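Local coordinates for protein Rab GDP dissociation inhibitor alpha (Naegleria fowleri, PDB 6C87) that probably binds prenylated Rab GTPases in their GDP-bound form, slows release of the nucleotide and retrieves them from membranes, as in other Rab GDP dissociation inhibitors, at residues S117-K122 against T138-F143; K307-I312 against T366-D371. All blocks are in the same frame, centred on the assembly; numbering follows the deposited sequence.

Contact 1 (S117-K122 against T138-F143); sequences SFVYHK and TPLLGF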
ATOM      1  N   SER A 117     -26.866 -21.176  10.095  1.00 40.15           N
ATOM      2  CA  SER A 117     -26.696 -19.776  10.480  1.00 33.03           C
ATOM      3  C   SER A 117     -28.069 -19.210  10.799  1.00 35.87           C
ATOM      4  O   SER A 117     -28.876 -19.014   9.881  1.00 31.06           O
ATOM      5  CB  SER A 117     -26.023 -18.963   9.384  1.00 29.33           C
ATOM      6  OG  SER A 117     -25.835 -17.632   9.824  1.00 37.25           O
ATOM      7  N   PHE A 118     -28.315 -18.918  12.086  1.00 27.37           N
ATOM      8  CA  PHE A 118     -29.637 -18.558  12.581  1.00 34.55           C
ATOM      9  C   PHE A 118     -29.590 -17.292  13.422  1.00 40.32           C
ATOM     10  O   PHE A 118     -28.571 -16.968  14.036  1.00 41.58           O
ATOM     11  CB  PHE A 118     -30.244 -19.681  13.418  1.00 36.25           C
ATOM     12  CG  PHE A 118     -30.508 -20.908  12.640  1.00 30.00           C
ATOM     13  CD1 PHE A 118     -29.512 -21.849  12.464  1.00 32.11           C
ATOM     14  CD2 PHE A 118     -31.740 -21.107  12.040  1.00 31.35           C
ATOM     15  CE1 PHE A 118     -29.747 -22.987  11.715  1.00 38.14           C
ATOM     16  CE2 PHE A 118     -31.981 -22.237  11.286  1.00 34.85           C
ATOM     17  CZ  PHE A 118     -30.981 -23.178  11.122  1.00 34.39           C
ATOM     18  N   VAL A 119     -30.729 -16.597  13.465  1.00 40.32           N
ATOM     19  CA  VAL A 119     -30.882 -15.350  14.202  1.00 42.42           C
ATOM     20  C   VAL A 119     -32.232 -15.366  14.915  1.00 42.21           C
ATOM     21  O   VAL A 119     -33.210 -15.944  14.431  1.00 44.98           O
ATOM     22  CB  VAL A 119     -30.733 -14.122  13.262  1.00 35.57           C
ATOM     23  CG1 VAL A 119     -31.800 -14.124  12.196  1.00 29.97           C
ATOM     24  CG2 VAL A 119     -30.735 -12.823  14.041  1.00 32.92           C
ATOM     25  N   TYR A 120     -32.274 -14.728  16.074  1.00 33.56           N
ATOM     26  CA  TYR A 120     -33.438 -14.752  16.947  1.00 38.47           C
ATOM     27  C   TYR A 120     -34.392 -13.601  16.662  1.00 40.34           C
ATOM     28  O   TYR A 120     -33.974 -12.498  16.296  1.00 40.41           O
ATOM     29  CB  TYR A 120     -32.974 -14.697  18.404  1.00 41.38           C
ATOM     30  CG  TYR A 120     -34.066 -14.661  19.451  1.00 40.74           C
ATOM     31  CD1 TYR A 120     -34.463 -13.455  20.026  1.00 42.59           C
ATOM     32  CD2 TYR A 120     -34.667 -15.836  19.900  1.00 36.75           C
ATOM     33  CE1 TYR A 120     -35.442 -13.414  20.998  1.00 45.65           C
ATOM     34  CE2 TYR A 120     -35.649 -15.808  20.869  1.00 44.75           C
ATOM     35  CZ  TYR A 120     -36.033 -14.595  21.415  1.00 49.29           C
ATOM     36  OH  TYR A 120     -37.004 -14.560  22.388  1.00 48.77           O
ATOM     37  N   HIS A 121     -35.685 -13.870  16.819  1.00 41.34           N
ATOM     38  CA  HIS A 121     -36.697 -12.835  16.666  1.00 39.49           C
ATOM     39  C   HIS A 121     -37.988 -13.310  17.318  1.00 41.61           C
ATOM     40  O   HIS A 121     -38.472 -14.399  16.999  1.00 38.46           O
ATOM     41  CB  HIS A 121     -36.943 -12.491  15.193  1.00 35.42           C
ATOM     42  CG  HIS A 121     -38.106 -11.570  14.985  1.00 41.65           C
ATOM     43  ND1 HIS A 121     -38.030 -10.212  15.219  1.00 40.23           N
ATOM     44  CD2 HIS A 121     -39.381 -11.815  14.604  1.00 38.61           C
ATOM     45  CE1 HIS A 121     -39.205  -9.660  14.971  1.00 39.02           C
ATOM     46  NE2 HIS A 121     -40.042 -10.610  14.597  1.00 41.01           N
ATOM     47  N   LYS A 122     -38.516 -12.506  18.244  1.00 46.87           N
ATOM     48  CA  LYS A 122     -39.821 -12.732  18.878  1.00 45.48           C
ATOM     49  C   LYS A 122     -40.009 -14.193  19.293  1.00 38.02           C
ATOM     50  O   LYS A 122     -40.974 -14.858  18.914  1.00 38.90           O
ATOM     51  CB  LYS A 122     -40.960 -12.269  17.966  1.00 39.67           C
ATOM     52  N   THR A 138     -38.986 -13.620   4.864  1.00 55.76           N
ATOM     53  CA  THR A 138     -38.477 -14.159   6.127  1.00 50.18           C
ATOM     54  C   THR A 138     -39.449 -13.898   7.278  1.00 49.19           C
ATOM     55  O   THR A 138     -40.050 -12.822   7.361  1.00 43.74           O
ATOM     56  CB  THR A 138     -37.107 -13.569   6.479  1.00 42.47           C
ATOM     57  OG1 THR A 138     -36.726 -14.024   7.782  1.00 43.09           O
ATOM     58  CG2 THR A 138     -37.128 -12.033   6.469  1.00 39.89           C
ATOM     59  N   PRO A 139     -39.614 -14.867   8.181  1.00 53.76           N
ATOM     60  CA  PRO A 139     -40.440 -14.629   9.375  1.00 48.89           C
ATOM     61  C   PRO A 139     -39.832 -13.617  10.336  1.00 48.41           C
ATOM     62  O   PRO A 139     -40.513 -13.207  11.286  1.00 47.52           O
ATOM     63  CB  PRO A 139     -40.530 -16.018  10.024  1.00 49.97           C
ATOM     64  CG  PRO A 139     -40.083 -16.988   8.964  1.00 55.87           C
ATOM     65  CD  PRO A 139     -39.099 -16.244   8.128  1.00 59.06           C
ATOM     66  N   LEU A 140     -38.579 -13.207  10.122  1.00 43.89           N
ATOM     67  CA  LEU A 140     -37.954 -12.196  10.967  1.00 43.40           C
ATOM     68  C   LEU A 140     -38.618 -10.831  10.841  1.00 45.10           C
ATOM     69  O   LEU A 140     -38.375  -9.957  11.681  1.00 56.88           O
ATOM     70  CB  LEU A 140     -36.475 -12.068  10.610  1.00 47.49           C
ATOM     71  CG  LEU A 140     -35.652 -13.333  10.797  1.00 49.96           C
ATOM     72  CD1 LEU A 140     -34.368 -13.215  10.013  1.00 53.99           C
ATOM     73  CD2 LEU A 140     -35.371 -13.570  12.274  1.00 42.32           C
ATOM     74  N   LEU A 141     -39.403 -10.608   9.791  1.00 43.98           N
ATOM     75  CA  LEU A 141     -39.987  -9.308   9.499  1.00 47.64           C
ATOM     76  C   LEU A 141     -41.499  -9.424   9.386  1.00 47.97           C
ATOM     77  O   LEU A 141     -42.024 -10.475   9.003  1.00 51.60           O
ATOM     78  CB  LEU A 141     -39.431  -8.733   8.197  1.00 49.20           C
ATOM     79  CG  LEU A 141     -37.917  -8.709   8.064  1.00 44.56           C
ATOM     80  CD1 LEU A 141     -37.531  -8.283   6.656  1.00 46.00           C
ATOM     81  CD2 LEU A 141     -37.336  -7.767   9.096  1.00 45.60           C
ATOM     82  N   GLY A 142     -42.194  -8.330   9.717  1.00 48.29           N
ATOM     83  CA  GLY A 142     -43.620  -8.225   9.479  1.00 42.65           C
ATOM     84  C   GLY A 142     -43.937  -7.992   8.007  1.00 44.01           C
ATOM     85  O   GLY A 142     -43.055  -7.831   7.165  1.00 54.08           O
ATOM     86  N   PHE A 143     -45.239  -7.949   7.704  1.00 45.52           N
ATOM     87  CA  PHE A 143     -45.673  -7.917   6.309  1.00 51.29           C
ATOM     88  C   PHE A 143     -45.105  -6.717   5.566  1.00 53.41           C
ATOM     89  O   PHE A 143     -44.573  -6.854   4.457  1.00 57.14           O
ATOM     90  CB  PHE A 143     -47.197  -7.908   6.215  1.00 48.89           C
ATOM     91  CG  PHE A 143     -47.706  -7.842   4.797  1.00 54.87           C
ATOM     92  CD1 PHE A 143     -47.956  -6.617   4.182  1.00 61.41           C
ATOM     93  CD2 PHE A 143     -47.925  -9.003   4.072  1.00 55.35           C
ATOM     94  CE1 PHE A 143     -48.418  -6.554   2.876  1.00 54.83           C
ATOM     95  CE2 PHE A 143     -48.392  -8.946   2.765  1.00 56.17           C
ATOM     96  CZ  PHE A 143     -48.638  -7.720   2.169  1.00 57.89           C
TER

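Contact 2 (K307-I312 against T366-D371); sequences KVIRVI and TTVESD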
ATOM      1  N   LYS A 307     -17.113  -8.529  32.358  1.00 32.97           N
ATOM      2  CA  LYS A 307     -17.222  -9.968  32.530  1.00 33.98           C
ATOM      3  C   LYS A 307     -17.921 -10.564  31.318  1.00 41.25           C
ATOM      4  O   LYS A 307     -18.698  -9.896  30.629  1.00 44.47           O
ATOM      5  CB  LYS A 307     -18.021 -10.354  33.782  1.00 32.53           C
ATOM      6  CG  LYS A 307     -17.360 -10.097  35.104  1.00 49.73           C
ATOM      7  CD  LYS A 307     -18.326 -10.466  36.222  1.00 51.18           C
ATOM      8  CE  LYS A 307     -17.658 -10.449  37.575  1.00 54.62           C
ATOM      9  NZ  LYS A 307     -18.296 -11.471  38.448  1.00 62.76           N
ATOM     10  N   VAL A 308     -17.653 -11.842  31.072  1.00 38.34           N
ATOM     11  CA  VAL A 308     -18.352 -12.598  30.043  1.00 33.27           C
ATOM     12  C   VAL A 308     -18.781 -13.925  30.652  1.00 38.76           C
ATOM     13  O   VAL A 308     -17.945 -14.664  31.188  1.00 36.51           O
ATOM     14  CB  VAL A 308     -17.472 -12.826  28.798  1.00 32.79           C
ATOM     15  CG1 VAL A 308     -18.106 -13.867  27.847  1.00 26.66           C
ATOM     16  CG2 VAL A 308     -17.214 -11.512  28.088  1.00 28.25           C
ATOM     17  N   ILE A 309     -20.075 -14.229  30.567  1.00 31.84           N
ATOM     18  CA  ILE A 309     -20.579 -15.534  30.972  1.00 31.09           C
ATOM     19  C   ILE A 309     -20.627 -16.427  29.746  1.00 37.15           C
ATOM     20  O   ILE A 309     -21.058 -16.002  28.665  1.00 39.89           O
ATOM     21  CB  ILE A 309     -21.967 -15.437  31.630  1.00 38.41           C
ATOM     22  CG1 ILE A 309     -22.504 -16.842  31.942  1.00 38.41           C
ATOM     23  CG2 ILE A 309     -22.953 -14.708  30.736  1.00 28.12           C
ATOM     24  CD1 ILE A 309     -23.732 -16.856  32.851  1.00 33.59           C
ATOM     25  N   ARG A 310     -20.134 -17.647  29.900  1.00 35.02           N
ATOM     26  CA  ARG A 310     -20.317 -18.697  28.913  1.00 32.51           C
ATOM     27  C   ARG A 310     -20.952 -19.877  29.626  1.00 37.00           C
ATOM     28  O   ARG A 310     -20.453 -20.312  30.671  1.00 39.27           O
ATOM     29  CB  ARG A 310     -18.996 -19.076  28.247  1.00 34.68           C
ATOM     30  CG  ARG A 310     -18.472 -17.979  27.337  1.00 30.52           C
ATOM     31  CD  ARG A 310     -17.132 -18.332  26.767  1.00 26.92           C
ATOM     32  NE  ARG A 310     -16.630 -17.265  25.917  1.00 32.49           N
ATOM     33  CZ  ARG A 310     -15.834 -16.286  26.334  1.00 34.93           C
ATOM     34  NH1 ARG A 310     -15.444 -16.245  27.600  1.00 25.80           N
ATOM     35  NH2 ARG A 310     -15.434 -15.351  25.475  1.00 30.29           N
ATOM     36  N   VAL A 311     -22.098 -20.325  29.118  1.00 29.82           N
ATOM     37  CA  VAL A 311     -22.792 -21.494  29.647  1.00 29.93           C
ATOM     38  C   VAL A 311     -22.652 -22.617  28.635  1.00 31.00           C
ATOM     39  O   VAL A 311     -23.206 -22.550  27.528  1.00 31.23           O
ATOM     40  CB  VAL A 311     -24.267 -21.206  29.952  1.00 31.08           C
ATOM     41  CG1 VAL A 311     -24.905 -22.446  30.536  1.00 27.11           C
ATOM     42  CG2 VAL A 311     -24.383 -20.048  30.926  1.00 33.42           C
ATOM     43  N   ILE A 312     -21.965 -23.670  29.044  1.00 32.81           N
ATOM     44  CA  ILE A 312     -21.597 -24.770  28.167  1.00 32.82           C
ATOM     45  C   ILE A 312     -22.596 -25.893  28.406  1.00 30.21           C
ATOM     46  O   ILE A 312     -22.771 -26.348  29.545  1.00 35.10           O
ATOM     47  CB  ILE A 312     -20.140 -25.197  28.420  1.00 36.85           C
ATOM     48  CG1 ILE A 312     -19.231 -23.973  28.237  1.00 42.37           C
ATOM     49  CG2 ILE A 312     -19.713 -26.313  27.491  1.00 30.61           C
ATOM     50  CD1 ILE A 312     -17.822 -24.137  28.773  1.00 43.55           C
ATOM     51  N   THR A 366     -22.420 -14.157  26.496  1.00 32.93           N
ATOM     52  CA  THR A 366     -22.798 -12.760  26.410  1.00 30.54           C
ATOM     53  C   THR A 366     -21.972 -11.984  27.419  1.00 33.30           C
ATOM     54  O   THR A 366     -21.415 -12.549  28.362  1.00 30.16           O
ATOM     55  CB  THR A 366     -24.300 -12.553  26.656  1.00 37.66           C
ATOM     56  OG1 THR A 366     -24.667 -11.219  26.284  1.00 36.03           O
ATOM     57  CG2 THR A 366     -24.658 -12.790  28.114  1.00 38.08           C
ATOM     58  N   THR A 367     -21.871 -10.683  27.180  1.00 39.02           N
ATOM     59  CA  THR A 367     -21.290  -9.793  28.167  1.00 34.26           C
ATOM     60  C   THR A 367     -22.239  -9.688  29.351  1.00 37.29           C
ATOM     61  O   THR A 367     -23.453  -9.578  29.179  1.00 38.60           O
ATOM     62  CB  THR A 367     -21.032  -8.418  27.555  1.00 38.87           C
ATOM     63  OG1 THR A 367     -20.019  -8.522  26.544  1.00 43.12           O
ATOM     64  CG2 THR A 367     -20.611  -7.403  28.612  1.00 31.84           C
ATOM     65  N   VAL A 368     -21.679  -9.751  30.559  1.00 41.66           N
ATOM     66  CA  VAL A 368     -22.486  -9.722  31.773  1.00 39.86           C
ATOM     67  C   VAL A 368     -22.974  -8.302  32.014  1.00 41.01           C
ATOM     68  O   VAL A 368     -22.184  -7.350  32.013  1.00 44.33           O
ATOM     69  CB  VAL A 368     -21.669 -10.241  32.969  1.00 43.53           C
ATOM     70  CG1 VAL A 368     -22.482 -10.170  34.239  1.00 34.53           C
ATOM     71  CG2 VAL A 368     -21.191 -11.667  32.709  1.00 46.29           C
ATOM     72  N   GLU A 369     -24.285  -8.151  32.214  1.00 38.22           N
ATOM     73  CA  GLU A 369     -24.861  -6.844  32.499  1.00 42.31           C
ATOM     74  C   GLU A 369     -25.360  -6.681  33.926  1.00 46.58           C
ATOM     75  O   GLU A 369     -25.501  -5.541  34.379  1.00 50.44           O
ATOM     76  CB  GLU A 369     -26.033  -6.547  31.549  1.00 45.02           C
ATOM     77  CG  GLU A 369     -25.687  -6.493  30.070  1.00 51.88           C
ATOM     78  CD  GLU A 369     -26.923  -6.315  29.195  1.00 48.95           C
ATOM     79  OE1 GLU A 369     -28.046  -6.369  29.732  1.00 49.61           O
ATOM     80  OE2 GLU A 369     -26.777  -6.106  27.975  1.00 48.65           O
ATOM     81  N   SER A 370     -25.621  -7.775  34.644  1.00 49.28           N
ATOM     82  CA  SER A 370     -26.353  -7.736  35.905  1.00 47.97           C
ATOM     83  C   SER A 370     -25.656  -8.580  36.968  1.00 54.25           C
ATOM     84  O   SER A 370     -24.586  -9.161  36.745  1.00 51.97           O
ATOM     85  CB  SER A 370     -27.794  -8.217  35.700  1.00 37.95           C
ATOM     86  OG  SER A 370     -27.847  -9.622  35.516  1.00 39.24           O
ATOM     87  N   ASP A 371     -26.307  -8.661  38.134  1.00 60.03           N
ATOM     88  CA  ASP A 371     -25.848  -9.450  39.271  1.00 62.45           C
ATOM     89  C   ASP A 371     -26.217 -10.925  39.165  1.00 61.06           C
ATOM     90  O   ASP A 371     -25.723 -11.727  39.965  1.00 62.06           O
ATOM     91  CB  ASP A 371     -26.427  -8.879  40.567  1.00 73.07           C
ATOM     92  CG  ASP A 371     -27.946  -8.739  40.516  1.00 88.33           C
ATOM     93  OD1 ASP A 371     -28.451  -8.073  39.583  1.00 92.20           O
ATOM     94  OD2 ASP A 371     -28.637  -9.295  41.399  1.00 92.68           O
TER
HETATM   95  O   HOH W   1     -19.207  -6.595  31.822  1.00 37.40           O

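Contact 1 (S117-K122 against T138-F143)
Leu-140 drives its isobutyl end into the angle between Val-119 and His-121, two residues on the same side of strand 111-121. Its two methyl groups share the work. CD1 lies 3.5 Å from Val-119 CG1, while CD2 rests against both that same methyl and His-121 CB, 3.5 Å from the latter. Val-119 turns CG1 toward these methyls, its chi1 of 62° placing that branch between the backbone N and the carbonyl carbon. Pro-129 and Pro-333 extend the apolar packing around Leu-140 and Val-119. The imidazole of His-121 is met just as closely but by a polar group: Leu-140 O sits 3.3 Å above the ring plane near its centre, with Leu-140 CA in a CH-pi contact over the ring. The loose side is at exposed Pro-139, whose side chain stays 6.3 Å away and whose O lies 3.8 Å from His-121 CD2. The turn from Thr-138 to Leu-141 is type I and includes an ST turn, Thr-138 OG1 accepting from Leu-140 N at 3.1 Å. His-121 ND1 is hydrogen-bonded to Gln-336, a bond that would restrain rotation of the ring. Without any hydrogen bond between them, turn and strand are held together chiefly by apolar and van der Waals packing.

Contact 2 (K307-I312 against T366-D371)
Val-368 and Thr-366 carry the 366-371 side of this contact, reaching Lys-307 and Ile-309 through backbone bonds and short branched side chains. Val-368 N donates to Lys-307 O at 3.0 Å; the bond is almost straight at hydrogen, yet the donor stands 47° out of the carbonyl plane. Ile-309 and Thr-366 exchange a reciprocal pair of bonds, Ile-309 N to Thr-366 O at 3.1 Å and Thr-366 N to Ile-309 O at 3.2 Å. On the sheet face carrying Ile-309 and Thr-366, their CG2 methyls meet at 3.7 Å. Val-368 turns CG2 back over the strand, with CG1 anti to the backbone N (chi1 178°), and sets CG2 3.6 Å from Lys-307 CB and 3.5 Å from Ile-309 N. The pattern is that of an antiparallel ladder between strands 302-315 and 360-367: Ile-309 and Thr-366 form a hydrogen-bonded pair, and Val-308 and Thr-367 the adjoining non-hydrogen-bonded pair. Beyond Val-368 N, a water bridges the two segments, accepting from Lys-307 N and donating to Val-368 O. Farther out, Pro-373 of helix 373-376 touches Ile-309 and Val-368, and Thr-366 OG1 is hydrogen-bonded to Asp-342 O. Strand 389-400 flanks 307-312, bonding to the backbone of Val-308 and Arg-310, and Arg-339 NH2 donates to Thr-367 O.

Contact 1 closes before contact 2 opens, so the two follow one another in series along the chain. Their centres lie 24 Å apart and their nearest atoms about 12 Å, without touching. Both reach the same mixed sheet: strand 111-121 runs parallel to strand 328-332, which pairs in turn with 343-349, then 360-367 and 302-315. Contact 1 packs the loop between helices 132-135 and 143-157 against one part of this sheet, 24 Å from the centre of the chain, whereas contact 2 joins two neighbouring strands within it, 16 Å from that centre. This is consistent with the sheet spanning from the larger, sheet-rich part of the protein toward the helices around contact 1.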